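Local atomic coordinates of DnaD domain protein (Enterococcus faecalis, PDB entry 2I5U), a protein that is of unknown function but probably takes part in initiating DNA replication, like other DnaB/DnaD proteins. Residues T20-F31 against Y60-E71. Sequence-based numbering, arbitrary orientation.
Sequences TMTDFDYWISDF and YNYINAILKDWE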
ATOM      1  N   THR A  20       2.991   9.848   3.717  1.00 17.97           N
ATOM      2  CA  THR A  20       2.833   8.492   3.248  1.00 18.57           C
ATOM      3  C   THR A  20       1.499   7.949   3.724  1.00 18.45           C
ATOM      4  O   THR A  20       0.832   7.232   2.971  1.00 18.76           O
ATOM      5  CB  THR A  20       4.012   7.609   3.700  1.00 17.76           C
ATOM      6  OG1 THR A  20       5.229   8.182   3.220  1.00 18.98           O
ATOM      7  CG2 THR A  20       3.830   6.129   3.188  1.00 20.41           C
HETATM    8  N   MSE A  21       1.053   8.311   4.931  1.00 19.31           N
HETATM    9  CA  MSE A  21      -0.301   7.884   5.379  1.00 20.16           C
HETATM   10  C   MSE A  21      -1.387   8.485   4.498  1.00 19.47           C
HETATM   11  O   MSE A  21      -2.387   7.818   4.143  1.00 20.40           O
HETATM   12  CB  MSE A  21      -0.571   8.230   6.843  1.00 22.64           C
HETATM   13  CG  MSE A  21      -1.674   7.346   7.484  1.00 23.77           C
HETATM   14 SE   MSE A  21      -1.303   5.395   7.584  0.50 30.80          SE
HETATM   15  CE  MSE A  21      -2.237   4.843   5.967  1.00 31.04           C
ATOM     16  N   THR A  22      -1.207   9.751   4.146  1.00 18.52           N
ATOM     17  CA  THR A  22      -2.110  10.439   3.214  1.00 18.61           C
ATOM     18  C   THR A  22      -2.139   9.685   1.895  1.00 17.71           C
ATOM     19  O   THR A  22      -3.198   9.442   1.334  1.00 18.04           O
ATOM     20  CB  THR A  22      -1.656  11.896   2.976  1.00 19.00           C
ATOM     21  OG1 THR A  22      -1.718  12.616   4.221  1.00 21.31           O
ATOM     22  CG2 THR A  22      -2.506  12.563   1.923  1.00 20.01           C
ATOM     23  N   ASP A  23      -0.958   9.313   1.404  1.00 16.25           N
ATOM     24  CA  ASP A  23      -0.830   8.601   0.136  1.00 17.06           C
ATOM     25  C   ASP A  23      -1.541   7.263   0.170  1.00 17.50           C
ATOM     26  O   ASP A  23      -2.224   6.879  -0.787  1.00 17.23           O
ATOM     27  CB  ASP A  23       0.655   8.411  -0.227  1.00 17.34           C
ATOM     28  CG  ASP A  23       1.347   9.703  -0.623  1.00 18.63           C
ATOM     29  OD1 ASP A  23       0.678  10.636  -1.119  1.00 21.78           O
ATOM     30  OD2 ASP A  23       2.575   9.806  -0.452  1.00 20.51           O
ATOM     31  N   PHE A  24      -1.390   6.536   1.263  1.00 16.88           N
ATOM     32  CA  PHE A  24      -2.042   5.236   1.356  1.00 17.64           C
ATOM     33  C   PHE A  24      -3.561   5.380   1.526  1.00 18.17           C
ATOM     34  O   PHE A  24      -4.319   4.541   1.016  1.00 18.69           O
ATOM     35  CB  PHE A  24      -1.412   4.365   2.455  1.00 17.80           C
ATOM     36  CG  PHE A  24      -0.066   3.783   2.081  1.00 17.01           C
ATOM     37  CD1 PHE A  24       0.189   3.256   0.821  1.00 19.53           C
ATOM     38  CD2 PHE A  24       0.934   3.709   3.013  1.00 16.75           C
ATOM     39  CE1 PHE A  24       1.441   2.693   0.507  1.00 19.12           C
ATOM     40  CE2 PHE A  24       2.169   3.145   2.698  1.00 18.65           C
ATOM     41  CZ  PHE A  24       2.414   2.650   1.440  1.00 18.30           C
ATOM     42  N   ASP A  25      -4.017   6.400   2.263  1.00 18.09           N
ATOM     43  CA  ASP A  25      -5.466   6.671   2.377  1.00 19.42           C
ATOM     44  C   ASP A  25      -6.054   6.910   0.996  1.00 20.00           C
ATOM     45  O   ASP A  25      -7.145   6.415   0.665  1.00 20.60           O
ATOM     46  CB  ASP A  25      -5.753   7.916   3.229  1.00 19.73           C
ATOM     47  CG  ASP A  25      -5.645   7.672   4.713  1.00 23.46           C
ATOM     48  OD1 ASP A  25      -5.719   6.509   5.131  1.00 27.53           O
ATOM     49  OD2 ASP A  25      -5.535   8.681   5.469  1.00 27.80           O
ATOM     50  N   TYR A  26      -5.329   7.665   0.188  1.00 19.42           N
ATOM     51  CA  TYR A  26      -5.762   7.990  -1.164  1.00 20.41           C
ATOM     52  C   TYR A  26      -5.750   6.740  -2.040  1.00 19.53           C
ATOM     53  O   TYR A  26      -6.636   6.554  -2.866  1.00 20.02           O
ATOM     54  CB  TYR A  26      -4.908   9.107  -1.758  1.00 21.63           C
ATOM     55  CG  TYR A  26      -5.679   9.933  -2.717  1.00 25.10           C
ATOM     56  CD1 TYR A  26      -6.508  10.965  -2.266  1.00 26.53           C
ATOM     57  CD2 TYR A  26      -5.672   9.636  -4.071  1.00 26.12           C
ATOM     58  CE1 TYR A  26      -7.259  11.701  -3.145  1.00 27.82           C
ATOM     59  CE2 TYR A  26      -6.419  10.382  -4.960  1.00 26.47           C
ATOM     60  CZ  TYR A  26      -7.209  11.406  -4.483  1.00 27.83           C
ATOM     61  OH  TYR A  26      -7.983  12.142  -5.338  1.00 27.82           O
ATOM     62  N   TRP A  27      -4.789   5.840  -1.817  1.00 19.21           N
ATOM     63  CA  TRP A  27      -4.734   4.587  -2.569  1.00 19.37           C
ATOM     64  C   TRP A  27      -5.925   3.708  -2.246  1.00 20.09           C
ATOM     65  O   TRP A  27      -6.493   3.085  -3.139  1.00 20.05           O
ATOM     66  CB  TRP A  27      -3.437   3.820  -2.271  1.00 19.38           C
ATOM     67  CG  TRP A  27      -2.363   4.093  -3.262  1.00 18.91           C
ATOM     68  CD1 TRP A  27      -1.141   4.687  -3.039  1.00 19.86           C
ATOM     69  CD2 TRP A  27      -2.403   3.759  -4.636  1.00 20.00           C
ATOM     70  NE1 TRP A  27      -0.436   4.746  -4.208  1.00 18.68           N
ATOM     71  CE2 TRP A  27      -1.191   4.188  -5.208  1.00 18.32           C
ATOM     72  CE3 TRP A  27      -3.373   3.167  -5.456  1.00 19.19           C
ATOM     73  CZ2 TRP A  27      -0.913   4.029  -6.571  1.00 20.04           C
ATOM     74  CZ3 TRP A  27      -3.096   2.995  -6.804  1.00 20.03           C
ATOM     75  CH2 TRP A  27      -1.875   3.438  -7.350  1.00 19.89           C
ATOM     76  N   ILE A  28      -6.307   3.652  -0.977  1.00 20.68           N
ATOM     77  CA  ILE A  28      -7.487   2.887  -0.581  1.00 21.12           C
ATOM     78  C   ILE A  28      -8.721   3.438  -1.307  1.00 21.09           C
ATOM     79  O   ILE A  28      -9.527   2.662  -1.866  1.00 21.49           O
ATOM     80  CB  ILE A  28      -7.693   2.890   0.959  1.00 20.98           C
ATOM     81  CG1 ILE A  28      -6.600   2.063   1.637  1.00 21.07           C
ATOM     82  CG2 ILE A  28      -9.080   2.346   1.325  1.00 20.64           C
ATOM     83  CD1 ILE A  28      -6.547   2.245   3.134  1.00 22.04           C
ATOM     84  N   SER A  29      -8.856   4.764  -1.326  0.50 21.32           N
ATOM     85  CA  SER A  29      -9.961   5.419  -2.036  0.50 21.67           C
ATOM     86  C   SER A  29      -9.950   5.090  -3.527  1.00 21.23           C
ATOM     87  O   SER A  29     -11.021   4.858  -4.137  1.00 20.73           O
ATOM     88  CB  SER A  29      -9.893   6.927  -1.835  1.00 22.58           C
ATOM     89  OG  SER A  29     -10.265   7.267  -0.508  0.50 25.78           O
ATOM     90  N   ASP A  30      -8.762   5.066  -4.127  1.00 20.39           N
ATOM     91  CA  ASP A  30      -8.641   4.828  -5.557  1.00 21.49           C
ATOM     92  C   ASP A  30      -9.008   3.394  -5.929  1.00 21.62           C
ATOM     93  O   ASP A  30      -9.672   3.162  -6.944  1.00 20.70           O
ATOM     94  CB  ASP A  30      -7.257   5.223  -6.083  1.00 21.80           C
ATOM     95  CG  ASP A  30      -7.122   6.727  -6.317  1.00 24.41           C
ATOM     96  OD1 ASP A  30      -8.139   7.461  -6.264  1.00 27.63           O
ATOM     97  OD2 ASP A  30      -5.994   7.175  -6.567  1.00 27.19           O
ATOM     98  N   PHE A  31      -8.643   2.435  -5.086  1.00 22.22           N
ATOM     99  CA  PHE A  31      -9.052   1.051  -5.326  1.00 22.47           C
ATOM    100  C   PHE A  31     -10.542   0.902  -5.127  1.00 22.49           C
ATOM    101  O   PHE A  31     -11.185   0.150  -5.868  1.00 23.35           O
ATOM    102  CB  PHE A  31      -8.257   0.055  -4.478  1.00 22.91           C
ATOM    103  CG  PHE A  31      -6.908  -0.272  -5.062  1.00 22.09           C
ATOM    104  CD1 PHE A  31      -6.806  -1.033  -6.221  1.00 22.91           C
ATOM    105  CD2 PHE A  31      -5.750   0.233  -4.504  1.00 23.70           C
ATOM    106  CE1 PHE A  31      -5.554  -1.310  -6.777  1.00 23.51           C
ATOM    107  CE2 PHE A  31      -4.510  -0.049  -5.069  1.00 23.20           C
ATOM    108  CZ  PHE A  31      -4.420  -0.805  -6.199  1.00 22.94           C
ATOM    109  N   TYR A  60       8.335   4.215  -0.414  1.00 15.78           N
ATOM    110  CA  TYR A  60       7.036   4.458  -1.034  1.00 15.93           C
ATOM    111  C   TYR A  60       7.109   4.394  -2.555  1.00 16.51           C
ATOM    112  O   TYR A  60       6.173   3.936  -3.206  1.00 17.61           O
ATOM    113  CB  TYR A  60       6.442   5.789  -0.573  1.00 16.97           C
ATOM    114  CG  TYR A  60       5.136   6.080  -1.249  1.00 16.65           C
ATOM    115  CD1 TYR A  60       3.985   5.422  -0.879  1.00 17.30           C
ATOM    116  CD2 TYR A  60       5.046   7.001  -2.293  1.00 16.58           C
ATOM    117  CE1 TYR A  60       2.763   5.674  -1.515  1.00 18.58           C
ATOM    118  CE2 TYR A  60       3.847   7.260  -2.918  1.00 17.53           C
ATOM    119  CZ  TYR A  60       2.708   6.581  -2.547  1.00 18.53           C
ATOM    120  OH  TYR A  60       1.514   6.896  -3.202  1.00 19.98           O
ATOM    121  N   ASN A  61       8.189   4.905  -3.132  1.00 16.75           N
ATOM    122  CA  ASN A  61       8.295   4.907  -4.595  1.00 16.49           C
ATOM    123  C   ASN A  61       8.106   3.514  -5.179  1.00 16.41           C
ATOM    124  O   ASN A  61       7.373   3.329  -6.136  1.00 17.99           O
ATOM    125  CB  ASN A  61       9.623   5.503  -5.054  1.00 16.72           C
ATOM    126  CG  ASN A  61       9.698   7.015  -4.857  1.00 16.30           C
ATOM    127  OD1 ASN A  61       8.693   7.728  -4.979  1.00 18.77           O
ATOM    128  ND2 ASN A  61      10.893   7.508  -4.617  1.00 18.33           N
ATOM    129  N   TYR A  62       8.755   2.538  -4.571  1.00 16.77           N
ATOM    130  CA  TYR A  62       8.706   1.170  -5.076  1.00 17.23           C
ATOM    131  C   TYR A  62       7.294   0.597  -4.904  1.00 17.24           C
ATOM    132  O   TYR A  62       6.735  -0.045  -5.821  1.00 18.04           O
ATOM    133  CB  TYR A  62       9.714   0.312  -4.326  1.00 18.07           C
ATOM    134  CG  TYR A  62       9.913  -1.077  -4.895  1.00 18.09           C
ATOM    135  CD1 TYR A  62      10.844  -1.312  -5.895  1.00 20.20           C
ATOM    136  CD2 TYR A  62       9.245  -2.163  -4.362  1.00 18.22           C
ATOM    137  CE1 TYR A  62      11.049  -2.579  -6.384  1.00 20.17           C
ATOM    138  CE2 TYR A  62       9.446  -3.427  -4.856  1.00 19.08           C
ATOM    139  CZ  TYR A  62      10.337  -3.623  -5.875  1.00 19.07           C
ATOM    140  OH  TYR A  62      10.578  -4.910  -6.373  1.00 21.72           O
ATOM    141  N   ILE A  63       6.694   0.873  -3.748  1.00 16.54           N
ATOM    142  CA  ILE A  63       5.341   0.397  -3.474  1.00 17.05           C
ATOM    143  C   ILE A  63       4.320   1.042  -4.414  1.00 17.24           C
ATOM    144  O   ILE A  63       3.423   0.374  -4.923  1.00 16.77           O
ATOM    145  CB  ILE A  63       4.973   0.638  -1.987  1.00 16.66           C
ATOM    146  CG1 ILE A  63       5.850  -0.245  -1.095  1.00 17.70           C
ATOM    147  CG2 ILE A  63       3.508   0.376  -1.748  1.00 18.03           C
ATOM    148  CD1 ILE A  63       5.944   0.254   0.296  1.00 18.23           C
ATOM    149  N   ASN A  64       4.453   2.343  -4.619  1.00 16.59           N
ATOM    150  CA  ASN A  64       3.581   3.095  -5.527  1.00 16.95           C
ATOM    151  C   ASN A  64       3.591   2.500  -6.949  1.00 17.60           C
ATOM    152  O   ASN A  64       2.548   2.368  -7.577  1.00 17.63           O
ATOM    153  CB  ASN A  64       4.022   4.569  -5.527  1.00 17.63           C
ATOM    154  CG  ASN A  64       3.107   5.461  -6.296  1.00 19.57           C
ATOM    155  OD1 ASN A  64       1.901   5.455  -6.112  1.00 20.60           O
ATOM    156  ND2 ASN A  64       3.693   6.284  -7.145  1.00 24.59           N
ATOM    157  N   ALA A  65       4.767   2.160  -7.443  1.00 17.61           N
ATOM    158  CA  ALA A  65       4.870   1.570  -8.784  1.00 18.28           C
ATOM    159  C   ALA A  65       4.071   0.277  -8.863  1.00 18.43           C
ATOM    160  O   ALA A  65       3.373   0.020  -9.867  1.00 19.19           O
ATOM    161  CB  ALA A  65       6.305   1.331  -9.140  1.00 18.49           C
ATOM    162  N   ILE A  66       4.177  -0.543  -7.819  1.00 19.53           N
ATOM    163  CA  ILE A  66       3.426  -1.793  -7.768  1.00 19.81           C
ATOM    164  C   ILE A  66       1.930  -1.535  -7.791  1.00 20.12           C
ATOM    165  O   ILE A  66       1.187  -2.131  -8.558  1.00 20.53           O
ATOM    166  CB  ILE A  66       3.750  -2.597  -6.501  1.00 19.62           C
ATOM    167  CG1 ILE A  66       5.219  -3.008  -6.476  1.00 21.39           C
ATOM    168  CG2 ILE A  66       2.866  -3.836  -6.417  1.00 18.88           C
ATOM    169  CD1 ILE A  66       5.687  -3.581  -5.147  1.00 22.47           C
ATOM    170  N   LEU A  67       1.485  -0.654  -6.917  1.00 18.10           N
ATOM    171  CA  LEU A  67       0.057  -0.337  -6.823  1.00 18.94           C
ATOM    172  C   LEU A  67      -0.519   0.268  -8.113  1.00 19.96           C
ATOM    173  O   LEU A  67      -1.673   0.013  -8.448  1.00 20.82           O
ATOM    174  CB  LEU A  67      -0.201   0.603  -5.635  1.00 18.27           C
ATOM    175  CG  LEU A  67       0.121   0.020  -4.259  1.00 18.44           C
ATOM    176  CD1 LEU A  67      -0.021   1.129  -3.228  1.00 18.74           C
ATOM    177  CD2 LEU A  67      -0.740  -1.186  -3.941  1.00 17.27           C
ATOM    178  N   LYS A  68       0.253   1.098  -8.812  1.00 19.78           N
ATOM    179  CA  LYS A  68      -0.238   1.696 -10.077  1.00 21.15           C
ATOM    180  C   LYS A  68      -0.537   0.628 -11.094  1.00 21.26           C
ATOM    181  O   LYS A  68      -1.512   0.747 -11.886  1.00 19.98           O
ATOM    182  CB  LYS A  68       0.786   2.655 -10.675  1.00 21.66           C
ATOM    183  CG  LYS A  68       0.881   3.970  -9.976  1.00 23.50           C
ATOM    184  CD  LYS A  68       1.875   4.877 -10.669  1.00 24.68           C
ATOM    185  CE  LYS A  68       2.078   6.178  -9.905  1.00 26.51           C
ATOM    186  NZ  LYS A  68       3.167   7.063 -10.483  1.00 29.59           N
ATOM    187  N   ASP A  69       0.320  -0.396 -11.137  0.50 21.49           N
ATOM    188  CA  ASP A  69       0.115  -1.546 -12.019  0.50 22.13           C
ATOM    189  C   ASP A  69      -1.212  -2.198 -11.692  0.50 22.46           C
ATOM    190  O   ASP A  69      -2.087  -2.327 -12.547  0.50 22.62           O
ATOM    191  CB  ASP A  69       1.216  -2.597 -11.840  0.50 21.95           C
ATOM    192  CG  ASP A  69       2.544  -2.158 -12.387  0.50 23.00           C
ATOM    193  OD1 ASP A  69       2.572  -1.316 -13.298  0.50 23.06           O
ATOM    194  OD2 ASP A  69       3.573  -2.682 -11.916  0.50 25.12           O
ATOM    195  N   TRP A  70      -1.361  -2.577 -10.431  1.00 22.41           N
ATOM    196  CA  TRP A  70      -2.540  -3.301  -9.992  1.00 22.32           C
ATOM    197  C   TRP A  70      -3.821  -2.505 -10.238  1.00 22.57           C
ATOM    198  O   TRP A  70      -4.848  -3.072 -10.643  1.00 22.55           O
ATOM    199  CB  TRP A  70      -2.392  -3.652  -8.506  1.00 21.94           C
ATOM    200  CG  TRP A  70      -1.279  -4.638  -8.235  1.00 21.21           C
ATOM    201  CD1 TRP A  70      -0.537  -5.314  -9.157  1.00 21.92           C
ATOM    202  CD2 TRP A  70      -0.808  -5.071  -6.949  1.00 21.09           C
ATOM    203  NE1 TRP A  70       0.379  -6.117  -8.536  1.00 21.71           N
ATOM    204  CE2 TRP A  70       0.233  -5.994  -7.178  1.00 20.90           C
ATOM    205  CE3 TRP A  70      -1.154  -4.753  -5.631  1.00 20.82           C
ATOM    206  CZ2 TRP A  70       0.911  -6.642  -6.134  1.00 21.16           C
ATOM    207  CZ3 TRP A  70      -0.467  -5.391  -4.584  1.00 20.42           C
ATOM    208  CH2 TRP A  70       0.551  -6.314  -4.845  1.00 21.03           C
ATOM    209  N   GLU A  71      -3.753  -1.196 -10.034  1.00 22.62           N
ATOM    210  CA  GLU A  71      -4.924  -0.330 -10.194  1.00 23.09           C
ATOM    211  C   GLU A  71      -5.376  -0.267 -11.646  1.00 24.09           C
ATOM    212  O   GLU A  71      -6.577  -0.409 -11.936  1.00 22.66           O
ATOM    213  CB  GLU A  71      -4.614   1.082  -9.702  1.00 23.06           C
ATOM    214  CG  GLU A  71      -5.759   2.069  -9.922  1.00 22.75           C
ATOM    215  CD  GLU A  71      -5.343   3.502  -9.734  1.00 22.84           C
ATOM    216  OE1 GLU A  71      -4.174   3.842 -10.042  1.00 22.11           O
ATOM    217  OE2 GLU A  71      -6.198   4.322  -9.294  1.00 25.14           O
TER
HETATM  218  O   HOH W   1      -8.829   4.349  -9.141  1.00 29.49           O
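W27 lies between Y60, N64, L67, K68 and E71 at the centre of a nearly parallel helix pair in this small all-helical DnaD-type domain. The axes of 20-31 and 60-71 are inclined by 11° and come no closer than 11.2 Å, so large side chains fill the gap. The packing is knobs-into-holes from both sides. W27 enters the hole formed by N64, L67, K68 and E71. Y60 enters the one formed by T20, D23, F24 and W27.

The indole N-H of W27 is shared. NE1 gives one weak hydrogen bond to N64 OD1 and another to Y60 OH, each 3.1 Å long. Both bonds are bent, so the hydrogen aims squarely at neither oxygen. Both oxygens lie near the ring plane. N64 has CG anti to its backbone N (chi1 -173°), which carries the amide to this edge. L67 CB covers one indole face by a CH-pi contact, 3.6 Å from the six-ring centroid.

D23 OD2 lies over one face of the Y60 ring, toward its rim, and N64 CB of Y60's own helix over the other. D23 CB comes closer, 3.4 Å from Y60 OH. D23 OD2 is also salt-bridged to K19. Y60 turns its edge toward the F24 face in an offset edge-to-face pair. F24 CE1 also meets I63 CG2, and F24 continues onto I45 and I4, joining this interface to helices 38-55 and 2-9.

At the C-terminal end, F31 CE1 rests 3.6 Å from E71 CA. The carboxylates of D30 and E71 come close, which probably costs some energy. A water bridges the helices here, donating to D30 O and to E71 OE2, each at 2.6 Å.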